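Local structure of acRAF (Thiomonas intermedia, 4LOW) at residues Pro15-Lys20 against Asn59-Ala64. The protein is a pterin dehydratase-like protein that acts as a RuBisCO assembly factor in the alpha-carboxysome. Residues are numbered along the deposited sequence; the frame is centred on the assembly and turned at random.
Sequences PPMLFK and NITLDA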
loop_
_atom_site.group_PDB
_atom_site.type_symbol
_atom_site.label_atom_id
_atom_site.label_comp_id
_atom_site.label_asym_id
_atom_site.label_seq_id
_atom_site.Cartn_x
_atom_site.Cartn_y
_atom_site.Cartn_z
ATOM N N PRO A 15 3.382 -19.483 9.504
ATOM C CA PRO A 15 3.568 -18.701 10.740
ATOM C C PRO A 15 2.351 -17.752 10.695
ATOM O O PRO A 15 2.125 -17.111 9.658
ATOM C CB PRO A 15 4.907 -17.971 10.537
ATOM C CG PRO A 15 5.412 -18.398 9.176
ATOM C CD PRO A 15 4.252 -18.971 8.423
ATOM N N PRO A 16 1.461 -17.804 11.711
ATOM C CA PRO A 16 0.211 -17.041 11.639
ATOM C C PRO A 16 0.345 -15.564 11.357
ATOM O O PRO A 16 1.279 -14.910 11.810
ATOM C CB PRO A 16 -0.450 -17.290 12.999
ATOM C CG PRO A 16 0.640 -17.757 13.887
ATOM C CD PRO A 16 1.535 -18.556 12.980
ATOM N N MET A 17 -0.599 -15.039 10.581
ATOM C CA MET A 17 -0.686 -13.618 10.277
ATOM C C MET A 17 -2.102 -13.206 10.561
ATOM O O MET A 17 -2.984 -14.070 10.661
ATOM C CB MET A 17 -0.341 -13.308 8.809
ATOM C CG MET A 17 1.119 -13.544 8.471
ATOM S SD MET A 17 1.399 -13.688 6.699
ATOM C CE MET A 17 0.744 -15.353 6.383
ATOM N N LEU A 18 -2.313 -11.898 10.743
ATOM C CA LEU A 18 -3.668 -11.356 10.830
ATOM C C LEU A 18 -3.893 -10.585 9.522
ATOM O O LEU A 18 -3.032 -9.801 9.111
ATOM C CB LEU A 18 -3.850 -10.381 11.980
ATOM C CG LEU A 18 -3.838 -11.018 13.359
ATOM C CD1 LEU A 18 -3.824 -9.941 14.421
ATOM C CD2 LEU A 18 -5.035 -12.006 13.537
ATOM N N PHE A 19 -5.055 -10.771 8.877
ATOM C CA PHE A 19 -5.321 -10.144 7.595
ATOM C C PHE A 19 -6.668 -9.427 7.688
ATOM O O PHE A 19 -7.645 -10.009 8.198
ATOM C CB PHE A 19 -5.371 -11.218 6.475
ATOM C CG PHE A 19 -5.926 -10.673 5.173
ATOM C CD1 PHE A 19 -5.101 -9.996 4.286
ATOM C CD2 PHE A 19 -7.280 -10.777 4.878
ATOM C CE1 PHE A 19 -5.638 -9.366 3.172
ATOM C CE2 PHE A 19 -7.814 -10.097 3.793
ATOM C CZ PHE A 19 -6.993 -9.399 2.954
ATOM N N LYS A 20 -6.780 -8.216 7.101
ATOM C CA LYS A 20 -8.102 -7.630 6.987
ATOM C C LYS A 20 -8.140 -6.704 5.804
ATOM O O LYS A 20 -7.201 -5.957 5.535
ATOM C CB LYS A 20 -8.489 -6.858 8.259
ATOM C CG LYS A 20 -9.926 -6.344 8.260
ATOM C CD LYS A 20 -10.311 -5.895 9.670
ATOM C CE LYS A 20 -11.612 -5.153 9.660
ATOM N NZ LYS A 20 -11.982 -4.777 11.069
ATOM N N ASN A 59 -5.819 -3.576 1.987
ATOM C CA ASN A 59 -5.654 -4.893 2.570
ATOM C C ASN A 59 -4.419 -4.882 3.458
ATOM O O ASN A 59 -3.329 -4.535 2.983
ATOM C CB ASN A 59 -5.413 -5.896 1.454
ATOM C CG ASN A 59 -6.542 -5.953 0.456
ATOM O OD1 ASN A 59 -7.659 -6.399 0.757
ATOM N ND2 ASN A 59 -6.256 -5.557 -0.791
ATOM N N ILE A 60 -4.554 -5.224 4.732
ATOM C CA ILE A 60 -3.432 -5.155 5.653
ATOM C C ILE A 60 -3.097 -6.521 6.203
ATOM O O ILE A 60 -3.981 -7.280 6.600
ATOM C CB ILE A 60 -3.821 -4.210 6.801
ATOM C CG1 ILE A 60 -4.197 -2.829 6.232
ATOM C CG2 ILE A 60 -2.669 -4.105 7.835
ATOM C CD1 ILE A 60 -4.746 -1.878 7.234
ATOM N N THR A 61 -1.795 -6.831 6.251
ATOM C CA THR A 61 -1.302 -8.083 6.790
ATOM C C THR A 61 -0.378 -7.789 7.945
ATOM O O THR A 61 0.580 -7.030 7.768
ATOM C CB THR A 61 -0.526 -8.844 5.704
ATOM O OG1 THR A 61 -1.393 -9.029 4.599
ATOM C CG2 THR A 61 -0.060 -10.199 6.185
ATOM N N LEU A 62 -0.634 -8.386 9.121
ATOM C CA LEU A 62 0.212 -8.173 10.286
ATOM C C LEU A 62 0.890 -9.486 10.592
ATOM O O LEU A 62 0.237 -10.529 10.598
ATOM C CB LEU A 62 -0.629 -7.764 11.512
ATOM C CG LEU A 62 -1.555 -6.588 11.314
ATOM C CD1 LEU A 62 -2.396 -6.308 12.571
ATOM C CD2 LEU A 62 -0.822 -5.322 10.851
ATOM N N ASP A 63 2.196 -9.443 10.880
ATOM C CA ASP A 63 2.928 -10.667 11.178
ATOM C C ASP A 63 3.204 -10.771 12.632
ATOM O O ASP A 63 3.130 -9.767 13.341
ATOM C CB ASP A 63 4.220 -10.791 10.340
ATOM C CG ASP A 63 5.212 -9.648 10.385
ATOM O OD1 ASP A 63 4.847 -8.562 10.870
ATOM O OD2 ASP A 63 6.329 -9.812 9.837
ATOM N N ALA A 64 3.511 -12.010 13.077
ATOM C CA ALA A 64 3.836 -12.354 14.441
ATOM C C ALA A 64 5.192 -11.745 14.785
ATOM O O ALA A 64 6.142 -11.871 14.002
ATOM C CB ALA A 64 3.877 -13.870 14.588
HETATM O O HOH W 1 3.804 -14.084 11.179
#
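Leu18 and Leu62 form a hydrogen-bonded antiparallel pair: Leu18 N reaches Leu62 O at 2.9 Å, and Leu62 N returns to Leu18 O at 2.8 Å. Two residues on, Lys20 and Ile60 repeat the pattern, with Ile60 N bonded nearly straight to Lys20 O. Between them Phe19 faces Thr61 in a non-hydrogen-bonded pair, and the N-to-C directions of 17-20 and 59-63 lie 167° apart. Past the last direct bond, a water bridges the two segments, donating to Pro16 O and accepting from Ala64 N.

These are the two central strands of the four-stranded antiparallel sheet of the pterin-4a-carbinolamine dehydratase fold. Leu18, Ile60 and Leu62 point to the face packed by helix 72-84, and Ile60 also meets helix 27-44. Leu18 and Leu62 touch through their CB atoms, 4.2 Å apart. Lys20, on this face too, extends away from Ile60, its NZ salt-bridged to Asp82 and bonded to the carbonyls of the tag residues His5 and His7.

On the other face, Phe19 CG lies anti to the backbone N (chi1 168°), which swings the ring across to lie against 59-64. Thr61 OG1 sits in the ring plane at its edge, 3.8 Å from Phe19 CD1. The Asn59 side chain runs alongside, its amide turned 20° from the ring, with CB 3.9 Å from Phe19 CE1; Arg21 holds Asn59 OD1. An alanine in place of Phe19 is likely to strip Asn59 CB and Thr61 OG1 of this aromatic edge and open a gap beside them. Farther along, in the modelled conformer, Met17 crosses Thr61 obliquely, its SD 3.8 Å from Thr61 CG2.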